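Local coordinates for protein myosin-I heavy chain (Dictyostelium discoideum, PDB 5EJY) that acts as an actin-based class VII myosin motor in early phagocytosis and adhesion, and is represented here by a MyTH4-FERM unit of its tail, at residues E9-Y14 with L150-Q155; R199-R204 with K263-L268; I205-T208 with L212-L215; E419-P424 with S475-F480; V467-E472 with S489-Y494. All blocks are in the same frame, centred on the assembly; numbering follows the deposited sequence.

Along the tail fragment, from the MyTH4 domain to the end of the FERM domain, contact 1 closes first, then contact 2 with contact 3 between its segments, then the interleaved contacts 4 and 5. Contact 1 lies alone on the helical MyTH4 part, its centre about 30 Å from that of contact 2 and 61 Å from that of contact 4. Contacts 2 and 3, centres 13 Å apart, share strand 201-207 of the ubiquitin-like lobe: one covers it with helix 264-277, the other pairs it with strand 212-217. Contacts 4 and 5, centres 14 Å apart, lie in the C-terminal lobe, where strands 466-470 and 476-480 are neighbours. Together they sample three modules of one elongated unit.

Contact 1 of 5, residues E9-Y14 with L150-Q155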
# COMPACT_ATOMS: atom_id res chain seq x y z
N GLU A 9 -4.00 -2.50 36.13
CA GLU A 9 -4.43 -3.25 37.30
C GLU A 9 -4.37 -4.76 37.07
O GLU A 9 -4.45 -5.54 38.02
CB GLU A 9 -5.85 -2.86 37.70
CG GLU A 9 -6.87 -3.13 36.61
CD GLU A 9 -8.29 -2.93 37.08
OE1 GLU A 9 -8.48 -2.55 38.26
OE2 GLU A 9 -9.22 -3.15 36.27
N GLU A 10 -4.25 -5.15 35.81
CA GLU A 10 -4.19 -6.56 35.44
C GLU A 10 -2.76 -7.01 35.25
O GLU A 10 -2.50 -8.19 35.05
CB GLU A 10 -4.93 -6.82 34.13
CG GLU A 10 -6.41 -6.56 34.12
CD GLU A 10 -7.00 -6.83 32.75
OE1 GLU A 10 -6.99 -5.90 31.91
OE2 GLU A 10 -7.43 -7.97 32.50
N ILE A 11 -1.83 -6.06 35.29
CA ILE A 11 -0.42 -6.38 35.11
C ILE A 11 0.05 -7.42 36.12
O ILE A 11 0.83 -8.31 35.79
CB ILE A 11 0.47 -5.14 35.27
CG1 ILE A 11 0.29 -4.18 34.10
CG2 ILE A 11 1.92 -5.55 35.40
CD1 ILE A 11 1.00 -2.86 34.31
N SER A 12 -0.43 -7.30 37.36
CA SER A 12 0.00 -8.19 38.42
C SER A 12 -0.62 -9.58 38.31
O SER A 12 -0.09 -10.54 38.84
CB SER A 12 -0.27 -7.56 39.80
OG SER A 12 -1.65 -7.29 39.99
N LEU A 13 -1.74 -9.68 37.60
CA LEU A 13 -2.43 -10.96 37.43
C LEU A 13 -1.79 -11.87 36.38
O LEU A 13 -1.94 -13.09 36.42
CB LEU A 13 -3.90 -10.72 37.07
CG LEU A 13 -4.74 -10.24 38.26
CD1 LEU A 13 -6.08 -9.70 37.78
CD2 LEU A 13 -4.91 -11.38 39.26
N TYR A 14 -1.08 -11.27 35.43
CA TYR A 14 -0.50 -12.03 34.34
C TYR A 14 1.01 -12.03 34.43
O TYR A 14 1.69 -11.17 33.88
CB TYR A 14 -0.97 -11.49 32.99
CG TYR A 14 -2.45 -11.70 32.76
CD1 TYR A 14 -2.91 -12.87 32.18
CD2 TYR A 14 -3.37 -10.73 33.12
CE1 TYR A 14 -4.26 -13.07 31.97
CE2 TYR A 14 -4.72 -10.93 32.92
CZ TYR A 14 -5.16 -12.10 32.34
OH TYR A 14 -6.50 -12.32 32.13
N LEU A 150 5.63 -5.92 28.84
CA LEU A 150 5.90 -4.64 28.20
C LEU A 150 5.64 -3.47 29.16
O LEU A 150 6.46 -2.58 29.31
CB LEU A 150 5.03 -4.46 26.95
CG LEU A 150 5.37 -5.32 25.73
CD1 LEU A 150 4.40 -5.04 24.59
CD2 LEU A 150 6.80 -5.03 25.30
N LYS A 151 4.46 -3.45 29.75
CA LYS A 151 4.06 -2.32 30.57
C LYS A 151 4.94 -2.21 31.81
O LYS A 151 5.37 -1.12 32.19
CB LYS A 151 2.58 -2.43 30.96
CG LYS A 151 1.65 -2.48 29.77
CD LYS A 151 0.21 -2.16 30.14
CE LYS A 151 -0.00 -0.66 30.29
NZ LYS A 151 -1.45 -0.34 30.53
N THR A 152 5.24 -3.35 32.43
CA THR A 152 6.17 -3.35 33.56
C THR A 152 7.50 -2.74 33.13
O THR A 152 8.10 -1.95 33.86
CB THR A 152 6.42 -4.77 34.10
OG1 THR A 152 5.19 -5.30 34.62
CG2 THR A 152 7.46 -4.74 35.21
N THR A 153 7.95 -3.11 31.94
CA THR A 153 9.22 -2.58 31.45
C THR A 153 9.15 -1.07 31.23
O THR A 153 10.09 -0.33 31.55
CB THR A 153 9.63 -3.25 30.14
OG1 THR A 153 9.82 -4.66 30.37
CG2 THR A 153 10.91 -2.65 29.61
N ILE A 154 8.02 -0.61 30.69
CA ILE A 154 7.82 0.80 30.41
C ILE A 154 7.69 1.63 31.69
O ILE A 154 8.16 2.76 31.78
CB ILE A 154 6.56 1.02 29.55
CG1 ILE A 154 6.72 0.40 28.15
CG2 ILE A 154 6.26 2.52 29.44
CD1 ILE A 154 5.40 0.17 27.42
N GLN A 155 7.05 1.05 32.70
CA GLN A 155 6.70 1.81 33.90
C GLN A 155 7.77 1.83 34.99
O GLN A 155 7.86 2.79 35.75
CB GLN A 155 5.35 1.33 34.46
CG GLN A 155 4.18 1.72 33.55
CD GLN A 155 2.90 1.01 33.90
OE1 GLN A 155 2.82 0.28 34.90
NE2 GLN A 155 1.87 1.21 33.08
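I11 carries this contact, reaching from the N-terminal segment onto helix 143-155, where K151, T152 and Q155 receive it. The apolar part is made by the end of the isoleucine. With chi1 at -71° and chi2 at 172°, its longer branch runs out extended, and CD1 arrives 3.7 Å from CB of K151, the two side chains crossing at about a right angle. Residues K151 and Q155 are one helical turn apart, so a single methyl can meet both.

Contacts between carbon and oxygen make up the rest. I11 CD1 also lies 3.7 Å from OE1 of Q155, whose extended chain comes from the opposite direction. The shorter branch, CG2, stands 3.4 Å from OG1 of T152. No hydrogen bond joins the two segments.

The polar ends of K151 and Q155 turn to residues just before E9. K151 NZ forms a salt bridge with D8 and hydrogen bonds with Q4 OE1 and L6 O, while Q155 NE2 also bonds to D8 OD1; T152 OG1 is tied to A148 O in its own helix. The N-terminal segment is therefore held by a salt bridge and hydrogen bonds through Q4, L6 and D8, and by packing at I11 itself.

Residues 9-13 coil like a helix but lack its regular hydrogen bonding, in a loop leading into helix 16-23. On its other sides helix 143-155 packs on helices 119-133 and 161-180. The arrangement is that of the N-terminal segment laid against a helical bundle, that of the MyTH4 domain.

Contact 2 of 5, residues R199-R204 with K263-L268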
# COMPACT_ATOMS: atom_id res chain seq x y z
N ARG A 199 11.67 5.07 14.89
CA ARG A 199 11.15 6.20 14.13
C ARG A 199 10.15 5.73 13.07
O ARG A 199 10.05 4.55 12.81
CB ARG A 199 12.29 6.97 13.49
CG ARG A 199 13.05 6.19 12.44
CD ARG A 199 14.00 7.10 11.68
NE ARG A 199 14.42 6.50 10.41
CZ ARG A 199 15.55 5.83 10.25
NH1 ARG A 199 16.38 5.69 11.28
NH2 ARG A 199 15.86 5.31 9.07
N PRO A 200 9.41 6.67 12.47
CA PRO A 200 8.47 6.38 11.39
C PRO A 200 9.18 5.96 10.11
O PRO A 200 10.36 6.27 9.94
CB PRO A 200 7.75 7.72 11.16
CG PRO A 200 7.99 8.51 12.41
CD PRO A 200 9.34 8.09 12.88
N ILE A 201 8.48 5.25 9.23
CA ILE A 201 8.99 4.98 7.90
C ILE A 201 8.58 6.19 7.06
O ILE A 201 7.43 6.62 7.13
CB ILE A 201 8.37 3.69 7.29
CG1 ILE A 201 8.82 2.45 8.07
CG2 ILE A 201 8.77 3.54 5.84
CD1 ILE A 201 8.08 2.22 9.37
N PHE A 202 9.51 6.75 6.30
CA PHE A 202 9.19 7.83 5.38
C PHE A 202 8.92 7.28 3.98
O PHE A 202 9.75 6.56 3.41
CB PHE A 202 10.33 8.86 5.32
CG PHE A 202 10.02 10.06 4.47
CD1 PHE A 202 9.05 10.97 4.88
CD2 PHE A 202 10.67 10.27 3.27
CE1 PHE A 202 8.75 12.08 4.10
CE2 PHE A 202 10.37 11.37 2.48
CZ PHE A 202 9.41 12.27 2.90
N VAL A 203 7.74 7.56 3.43
CA VAL A 203 7.43 7.15 2.06
C VAL A 203 7.12 8.36 1.21
O VAL A 203 6.59 9.35 1.69
CB VAL A 203 6.24 6.15 1.96
CG1 VAL A 203 6.58 4.85 2.66
CG2 VAL A 203 4.96 6.76 2.53
N ARG A 204 7.46 8.26 -0.07
CA ARG A 204 7.19 9.31 -1.02
C ARG A 204 6.01 8.92 -1.90
O ARG A 204 5.99 7.82 -2.46
CB ARG A 204 8.43 9.54 -1.89
CG ARG A 204 9.63 10.06 -1.09
CD ARG A 204 10.95 9.62 -1.74
NE ARG A 204 12.10 9.85 -0.87
CZ ARG A 204 12.72 11.02 -0.76
NH1 ARG A 204 12.29 12.06 -1.47
NH2 ARG A 204 13.76 11.16 0.05
N LYS A 263 -1.71 -2.66 4.12
CA LYS A 263 -0.67 -1.85 4.77
C LYS A 263 0.35 -1.37 3.74
O LYS A 263 0.87 -2.16 2.96
CB LYS A 263 0.06 -2.68 5.83
CG LYS A 263 -0.69 -2.81 7.16
CD LYS A 263 -1.92 -3.68 7.02
CE LYS A 263 -2.79 -3.63 8.28
NZ LYS A 263 -4.04 -4.47 8.04
N LEU A 264 0.64 -0.08 3.74
CA LEU A 264 1.62 0.43 2.78
C LEU A 264 2.99 -0.20 2.97
O LEU A 264 3.70 -0.40 2.00
CB LEU A 264 1.72 1.96 2.80
CG LEU A 264 0.47 2.78 2.48
CD1 LEU A 264 0.84 4.26 2.30
CD2 LEU A 264 -0.23 2.26 1.25
N CYS A 265 3.37 -0.51 4.21
CA CYS A 265 4.65 -1.19 4.42
C CYS A 265 4.72 -2.57 3.74
O CYS A 265 5.80 -3.00 3.34
CB CYS A 265 5.00 -1.29 5.90
SG CYS A 265 5.53 0.30 6.61
N ASP A 266 3.59 -3.25 3.62
CA ASP A 266 3.57 -4.52 2.88
C ASP A 266 3.92 -4.29 1.40
O ASP A 266 4.54 -5.14 0.75
CB ASP A 266 2.20 -5.21 2.99
CG ASP A 266 2.00 -5.94 4.32
OD1 ASP A 266 3.01 -6.19 5.03
OD2 ASP A 266 0.84 -6.29 4.65
N VAL A 267 3.54 -3.14 0.86
CA VAL A 267 3.90 -2.83 -0.53
C VAL A 267 5.42 -2.67 -0.64
O VAL A 267 6.03 -3.20 -1.56
CB VAL A 267 3.16 -1.58 -1.05
CG1 VAL A 267 3.59 -1.24 -2.48
CG2 VAL A 267 1.65 -1.80 -1.00
N LEU A 268 6.02 -1.95 0.32
CA LEU A 268 7.48 -1.83 0.35
C LEU A 268 8.20 -3.20 0.37
O LEU A 268 9.23 -3.38 -0.28
CB LEU A 268 7.93 -1.00 1.55
CG LEU A 268 7.49 0.47 1.62
CD1 LEU A 268 8.01 1.12 2.91
CD2 LEU A 268 7.98 1.25 0.39
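With I201 and V203 turned inward to L268, the flat groups of strand 201-204 fall on its other side: F202 CE2 sits 4.0 Å above the plane of the R204 guanidinium, over its centre, and the F202 ring also meets H216 with planes at about 45°. The strand is the first of the ubiquitin-like lobe of the FERM domain, a beta-grasp fold, and helix 264-277 packs on its inner face.

Strand 201-204 and helix 264-268 cross at 78°, their axes 10.8 Å apart at closest approach. The contact is buried and apolar, with no hydrogen bond across it. Alternation along the strand turns both I201 and V203 toward the helix and F202 away. On the helix, L268 points at the strand, whereas C265 is set across it and meets I201 through SG.

I201 uses both branches: CG1 approaches C265 SG at 4.2 Å, while CG2 goes to the leucine, the two chains sliding past each other in opposite directions. F287 of strand 285-291 touches V203 and L268 alike and so continues this core. E191 of helix 189-196 touches I201 and C265 at the margin of this core.

L268, with its CG beside the backbone N (chi1 -63°), delivers one methyl to two strand residues: its CD1 lies 3.9 Å from I201 CG2 and 4.0 Å from V203 CG1.

Contact 3 of 5, residues I205-T208 with L212-L215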
# COMPACT_ATOMS: atom_id res chain seq x y z
N ILE A 205 5.03 9.80 -1.99
CA ILE A 205 3.85 9.53 -2.83
C ILE A 205 3.80 10.53 -3.98
O ILE A 205 3.84 11.74 -3.76
CB ILE A 205 2.54 9.67 -2.04
CG1 ILE A 205 2.63 9.02 -0.64
CG2 ILE A 205 1.36 9.15 -2.85
CD1 ILE A 205 2.74 7.52 -0.66
N THR A 206 3.69 10.03 -5.20
CA THR A 206 3.59 10.91 -6.36
C THR A 206 2.15 11.35 -6.59
O THR A 206 1.24 10.53 -6.62
CB THR A 206 4.07 10.17 -7.62
OG1 THR A 206 5.40 9.68 -7.40
CG2 THR A 206 4.06 11.10 -8.83
N ALA A 207 1.93 12.66 -6.75
CA ALA A 207 0.61 13.17 -7.06
C ALA A 207 0.41 13.17 -8.59
O ALA A 207 1.35 12.94 -9.33
CB ALA A 207 0.42 14.58 -6.49
N THR A 208 -0.82 13.40 -9.04
CA THR A 208 -1.11 13.33 -10.48
C THR A 208 -0.38 14.42 -11.28
O THR A 208 -0.14 14.25 -12.48
CB THR A 208 -2.62 13.42 -10.75
OG1 THR A 208 -3.13 14.66 -10.23
CG2 THR A 208 -3.37 12.24 -10.10
N LEU A 212 5.91 15.51 -5.65
CA LEU A 212 6.30 14.50 -4.69
C LEU A 212 5.87 14.86 -3.27
O LEU A 212 6.31 15.87 -2.74
CB LEU A 212 7.82 14.33 -4.73
CG LEU A 212 8.21 12.87 -4.82
CD1 LEU A 212 7.47 12.11 -3.74
CD2 LEU A 212 7.89 12.34 -6.21
N LYS A 213 5.00 14.05 -2.68
CA LYS A 213 4.54 14.28 -1.31
C LYS A 213 5.19 13.29 -0.35
O LYS A 213 5.38 12.14 -0.68
CB LYS A 213 3.02 14.11 -1.22
CG LYS A 213 2.23 14.75 -2.35
CD LYS A 213 2.48 16.22 -2.46
CE LYS A 213 1.58 16.81 -3.55
NZ LYS A 213 1.77 18.28 -3.72
N GLY A 214 5.55 13.74 0.85
CA GLY A 214 6.13 12.84 1.82
C GLY A 214 5.13 12.48 2.90
O GLY A 214 4.34 13.32 3.30
N LEU A 215 5.13 11.23 3.36
CA LEU A 215 4.35 10.85 4.53
C LEU A 215 5.22 10.07 5.52
O LEU A 215 6.06 9.26 5.13
CB LEU A 215 3.15 9.98 4.16
CG LEU A 215 2.00 10.53 3.30
CD1 LEU A 215 1.00 9.40 2.99
CD2 LEU A 215 1.31 11.71 4.00
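I205 and K213 face each other as an antiparallel hydrogen-bonded pair and exchange two backbone bonds. I205 N donates to K213 O at 2.7 Å, nearly straight (173°). K213 N returns a bond of 2.8 Å to I205 O. T206 and L212 follow as a non-hydrogen-bonded pair, their CA atoms 4.8 Å apart.

The side chains sort themselves by face. T206 and L212 share one: L212 CD2 comes within 3.8 Å of T206 OG1, while its CD1 bends back over the partner strand. The leucine reaches there through an unusual chi1 of -132°, away from a staggered position. I205 and K213 point to the other face. The lysine bends at chi2 (-58°), which carries its aliphatic chain along strand 205-207, and CE passes 3.9 Å from A207 CB before NZ turns to a weak hydrogen bond with S211 OG. I205 CG1 packs against CD1 of L215 at 4.0 Å.

Further out, L230 of helix 223-233 touches I205 and K213, and S226 and D229 of that helix touch L215, so the face carrying I205 is covered by helix. Strand 285-291 lies along the other edge of strand 201-207, with backbone bonds from T206 to F287 and F289. T208, where the hairpin starts to turn, bonds through OG1 to F313 O of helix 304-322, in the central lobe of the FERM domain.

The pairing is that of a beta hairpin, the first two strands of the five-stranded mixed sheet with order 2-1-5-3-4 that marks the ubiquitin-like beta-grasp lobe.

Contact 4 of 5, residues E419-P424 with S475-F480; sequences ESLPYP and STLQAF
The backbones of L421 and L477 do not pair: their CA atoms are 7.7 Å apart, the first in an irregular loop and the second in strand 476-480, and the L421 side chain spans the gap. Both belong to the C-terminal FERM lobe, which has the pleckstrin-homology-like fold: two sheets packed together and a closing C-terminal helix. The loop joins strands 410-415 and 426-432 of one sheet; strand 476-480 pairs with 466-470 in the other, and its end, at F480, bonds through the backbone to E415 of the first sheet.

L421 does nearly all the touching. Its CG lies anti to the carbonyl carbon (chi1 -65°), and the fork beyond it splits between S475 and the first strand residues. CD1 packs 3.7 Å from the carbonyl oxygen of T476, whereas CD2 reaches out to OG of S475, 4.1 Å away. That serine hydroxyl has its hydrogen bond with N473 OD1, so the methyl merely rests beside it. No hydrogen bond links the two segments.

Next along the loop, Y423 buries area against the strand without close atom contact. P422 CG lies 3.9 Å above one face of the Y423 ring, offset toward its rim, and the phenol OH bonds to E448. L471 touches both L421 and Y423, and I438 of strand 435-440 touches Y423 and L477, so this corner of the sandwich is lined with apolar groups from both sheets.

L477 holds its CG anti to the backbone N (chi1 164°), a torsion that swings the fork toward the loop; its CD1 meets CD1 of L421 at 3.7 Å, the two chains crossing at a slant.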
# COMPACT_ATOMS: atom_id res chain seq x y z
N GLU A 419 -17.95 -15.83 -27.48
CA GLU A 419 -18.33 -16.00 -28.87
C GLU A 419 -19.81 -15.68 -29.07
O GLU A 419 -20.35 -15.84 -30.17
CB GLU A 419 -18.04 -17.44 -29.33
N SER A 420 -20.47 -15.22 -28.01
CA SER A 420 -21.89 -14.93 -28.08
C SER A 420 -22.24 -13.60 -27.42
O SER A 420 -23.39 -13.38 -27.02
CB SER A 420 -22.71 -16.06 -27.44
OG SER A 420 -22.51 -16.11 -26.04
N LEU A 421 -21.25 -12.73 -27.30
CA LEU A 421 -21.48 -11.35 -26.91
C LEU A 421 -21.06 -10.43 -28.05
O LEU A 421 -20.09 -10.70 -28.74
CB LEU A 421 -20.70 -11.01 -25.64
CG LEU A 421 -21.15 -11.77 -24.40
CD1 LEU A 421 -20.26 -11.42 -23.20
CD2 LEU A 421 -22.60 -11.45 -24.09
N PRO A 422 -21.78 -9.31 -28.22
CA PRO A 422 -21.60 -8.38 -29.34
C PRO A 422 -20.39 -7.46 -29.27
O PRO A 422 -20.00 -6.95 -30.31
CB PRO A 422 -22.87 -7.54 -29.30
CG PRO A 422 -23.32 -7.60 -27.90
CD PRO A 422 -22.94 -8.96 -27.39
N TYR A 423 -19.83 -7.24 -28.09
CA TYR A 423 -18.76 -6.25 -27.93
C TYR A 423 -17.46 -6.69 -28.57
O TYR A 423 -17.21 -7.88 -28.70
CB TYR A 423 -18.53 -5.97 -26.44
CG TYR A 423 -19.81 -6.07 -25.66
CD1 TYR A 423 -20.80 -5.12 -25.81
CD2 TYR A 423 -20.04 -7.15 -24.82
CE1 TYR A 423 -21.98 -5.21 -25.11
CE2 TYR A 423 -21.22 -7.25 -24.12
CZ TYR A 423 -22.19 -6.29 -24.27
OH TYR A 423 -23.36 -6.40 -23.57
N PRO A 424 -16.63 -5.71 -28.96
CA PRO A 424 -15.26 -5.95 -29.41
C PRO A 424 -14.45 -6.61 -28.30
O PRO A 424 -14.78 -6.46 -27.12
CB PRO A 424 -14.73 -4.54 -29.68
CG PRO A 424 -15.96 -3.73 -29.95
CD PRO A 424 -17.00 -4.29 -29.04
N SER A 475 -27.25 -13.21 -19.03
CA SER A 475 -25.99 -13.80 -19.47
C SER A 475 -24.83 -13.12 -18.75
O SER A 475 -25.01 -12.08 -18.12
CB SER A 475 -25.80 -13.69 -20.98
OG SER A 475 -25.52 -12.36 -21.35
N THR A 476 -23.65 -13.72 -18.84
CA THR A 476 -22.47 -13.26 -18.11
C THR A 476 -21.41 -12.70 -19.05
O THR A 476 -21.11 -13.29 -20.08
CB THR A 476 -21.87 -14.40 -17.29
OG1 THR A 476 -22.79 -14.75 -16.25
CG2 THR A 476 -20.54 -14.00 -16.68
N LEU A 477 -20.86 -11.54 -18.70
CA LEU A 477 -19.70 -11.02 -19.39
C LEU A 477 -18.52 -11.30 -18.48
O LEU A 477 -18.46 -10.79 -17.37
CB LEU A 477 -19.83 -9.51 -19.62
CG LEU A 477 -18.54 -8.76 -19.99
CD1 LEU A 477 -17.88 -9.31 -21.25
CD2 LEU A 477 -18.80 -7.27 -20.15
N GLN A 478 -17.61 -12.17 -18.92
CA GLN A 478 -16.42 -12.44 -18.12
C GLN A 478 -15.35 -11.49 -18.58
O GLN A 478 -14.69 -11.71 -19.60
CB GLN A 478 -15.96 -13.90 -18.23
CG GLN A 478 -14.73 -14.18 -17.35
CD GLN A 478 -14.29 -15.62 -17.38
OE1 GLN A 478 -14.65 -16.38 -18.28
NE2 GLN A 478 -13.50 -16.02 -16.38
N ALA A 479 -15.23 -10.39 -17.84
CA ALA A 479 -14.30 -9.32 -18.18
C ALA A 479 -12.92 -9.61 -17.61
O ALA A 479 -12.72 -9.56 -16.40
CB ALA A 479 -14.81 -7.97 -17.65
N PHE A 480 -11.97 -9.91 -18.49
CA PHE A 480 -10.58 -10.10 -18.10
C PHE A 480 -9.90 -8.76 -17.95
O PHE A 480 -10.07 -7.87 -18.77
CB PHE A 480 -9.84 -10.97 -19.12
CG PHE A 480 -10.34 -12.38 -19.17
CD1 PHE A 480 -9.92 -13.31 -18.23
CD2 PHE A 480 -11.29 -12.75 -20.10
CE1 PHE A 480 -10.39 -14.61 -18.26
CE2 PHE A 480 -11.77 -14.07 -20.14
CZ PHE A 480 -11.31 -14.99 -19.21

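Contact 5 of 5, residues V467-E472 with S489-Y494; sequences VSIILE and SLIKEY
I491 points from helix 484-499 at strand 466-470, facing I469 and V467. From CB, which heads toward the strand, the longer branch leaves with CG1 beside the backbone N (chi1 -65°). The next torsion, chi2 176°, keeps it extended, so the reach ends in CD1. This methyl makes both contacts: it lies 4.1 Å from CG1 of I469 and 4.2 Å from CG1 of V467, bridging two residues spaced two apart along the strand. The I469 and I491 chains cross at an angle.

The strand residues come differently. V467 turns its CB to the helix, while that of I469 is set across and its longer branch bends back toward I491, with chi2 at 140°, off a staggered position. S468 between them faces away.

The contact is small, apolar and buried, with no hydrogen bond across it. Around it, L431 of strand 426-432 touches I491 and L429 touches I469, while V484, L487 and V488 of the same helix cover V467. Helix 484-499 thus touches both sheets, through V467 and I469 of one and L431 of the other, as the C-terminal helix of a pleckstrin-homology-like FERM lobe.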
# COMPACT_ATOMS: atom_id res chain seq x y z
N VAL A 467 -13.53 -10.62 -13.77
CA VAL A 467 -14.73 -10.45 -12.96
C VAL A 467 -15.91 -10.78 -13.88
O VAL A 467 -15.96 -10.34 -15.02
CB VAL A 467 -14.89 -9.01 -12.44
CG1 VAL A 467 -16.16 -8.89 -11.59
CG2 VAL A 467 -13.66 -8.60 -11.61
N SER A 468 -16.84 -11.56 -13.36
CA SER A 468 -18.02 -11.96 -14.12
C SER A 468 -19.21 -11.07 -13.78
O SER A 468 -19.71 -11.07 -12.66
CB SER A 468 -18.32 -13.43 -13.85
OG SER A 468 -17.33 -14.22 -14.49
N ILE A 469 -19.63 -10.29 -14.76
CA ILE A 469 -20.66 -9.29 -14.56
C ILE A 469 -21.93 -9.74 -15.25
O ILE A 469 -21.89 -10.20 -16.39
CB ILE A 469 -20.19 -7.95 -15.13
CG1 ILE A 469 -19.00 -7.42 -14.30
CG2 ILE A 469 -21.32 -6.94 -15.15
CD1 ILE A 469 -17.93 -6.79 -15.17
N ILE A 470 -23.06 -9.60 -14.57
CA ILE A 470 -24.32 -10.10 -15.12
C ILE A 470 -25.02 -9.02 -15.94
O ILE A 470 -25.22 -7.89 -15.46
CB ILE A 470 -25.27 -10.59 -14.02
CG1 ILE A 470 -24.57 -11.61 -13.13
CG2 ILE A 470 -26.55 -11.19 -14.63
CD1 ILE A 470 -24.25 -12.90 -13.82
N LEU A 471 -25.38 -9.37 -17.17
CA LEU A 471 -26.11 -8.46 -18.04
C LEU A 471 -27.62 -8.56 -17.81
O LEU A 471 -28.11 -9.44 -17.10
CB LEU A 471 -25.74 -8.72 -19.50
CG LEU A 471 -24.22 -8.78 -19.70
CD1 LEU A 471 -23.84 -9.18 -21.12
CD2 LEU A 471 -23.59 -7.44 -19.31
N GLU A 472 -28.36 -7.63 -18.41
CA GLU A 472 -29.80 -7.56 -18.18
C GLU A 472 -30.52 -8.85 -18.63
O GLU A 472 -31.54 -9.23 -18.03
CB GLU A 472 -30.39 -6.33 -18.88
CG GLU A 472 -31.91 -6.19 -18.76
CD GLU A 472 -32.39 -6.08 -17.31
OE1 GLU A 472 -31.80 -5.31 -16.53
OE2 GLU A 472 -33.37 -6.78 -16.96
N SER A 489 -13.56 -4.00 -6.35
CA SER A 489 -13.81 -2.99 -5.32
C SER A 489 -14.61 -1.81 -5.85
O SER A 489 -15.40 -1.22 -5.13
CB SER A 489 -12.49 -2.52 -4.65
OG SER A 489 -11.68 -1.83 -5.58
N LEU A 490 -14.42 -1.46 -7.12
CA LEU A 490 -15.22 -0.38 -7.70
C LEU A 490 -16.69 -0.79 -7.71
O LEU A 490 -17.57 -0.01 -7.36
CB LEU A 490 -14.78 -0.08 -9.13
CG LEU A 490 -13.46 0.68 -9.30
CD1 LEU A 490 -13.08 0.75 -10.78
CD2 LEU A 490 -13.60 2.08 -8.69
N ILE A 491 -16.97 -2.02 -8.12
CA ILE A 491 -18.35 -2.47 -8.16
C ILE A 491 -18.95 -2.42 -6.76
O ILE A 491 -20.04 -1.88 -6.55
CB ILE A 491 -18.49 -3.86 -8.78
CG1 ILE A 491 -18.07 -3.81 -10.25
CG2 ILE A 491 -19.95 -4.36 -8.64
CD1 ILE A 491 -18.06 -5.17 -10.97
N LYS A 492 -18.22 -2.96 -5.79
CA LYS A 492 -18.70 -2.96 -4.41
C LYS A 492 -18.87 -1.55 -3.82
O LYS A 492 -19.85 -1.28 -3.13
CB LYS A 492 -17.78 -3.81 -3.53
CG LYS A 492 -17.81 -5.29 -3.91
CD LYS A 492 -16.97 -6.13 -2.97
CE LYS A 492 -17.44 -7.58 -2.95
NZ LYS A 492 -17.21 -8.26 -4.25
N GLU A 493 -17.92 -0.66 -4.09
CA GLU A 493 -17.98 0.69 -3.54
C GLU A 493 -19.09 1.56 -4.16
O GLU A 493 -19.76 2.31 -3.45
CB GLU A 493 -16.63 1.40 -3.67
CG GLU A 493 -15.52 0.74 -2.89
CD GLU A 493 -15.52 1.13 -1.42
OE1 GLU A 493 -16.55 1.65 -0.94
OE2 GLU A 493 -14.48 0.93 -0.76
N TYR A 494 -19.26 1.49 -5.48
CA TYR A 494 -20.37 2.22 -6.08
C TYR A 494 -21.70 1.66 -5.58
O TYR A 494 -22.61 2.42 -5.27
CB TYR A 494 -20.32 2.18 -7.61
CG TYR A 494 -19.38 3.21 -8.19
CD1 TYR A 494 -19.63 4.57 -8.05
CD2 TYR A 494 -18.23 2.81 -8.86
CE1 TYR A 494 -18.76 5.52 -8.58
CE2 TYR A 494 -17.36 3.75 -9.39
CZ TYR A 494 -17.62 5.09 -9.24
OH TYR A 494 -16.75 6.00 -9.78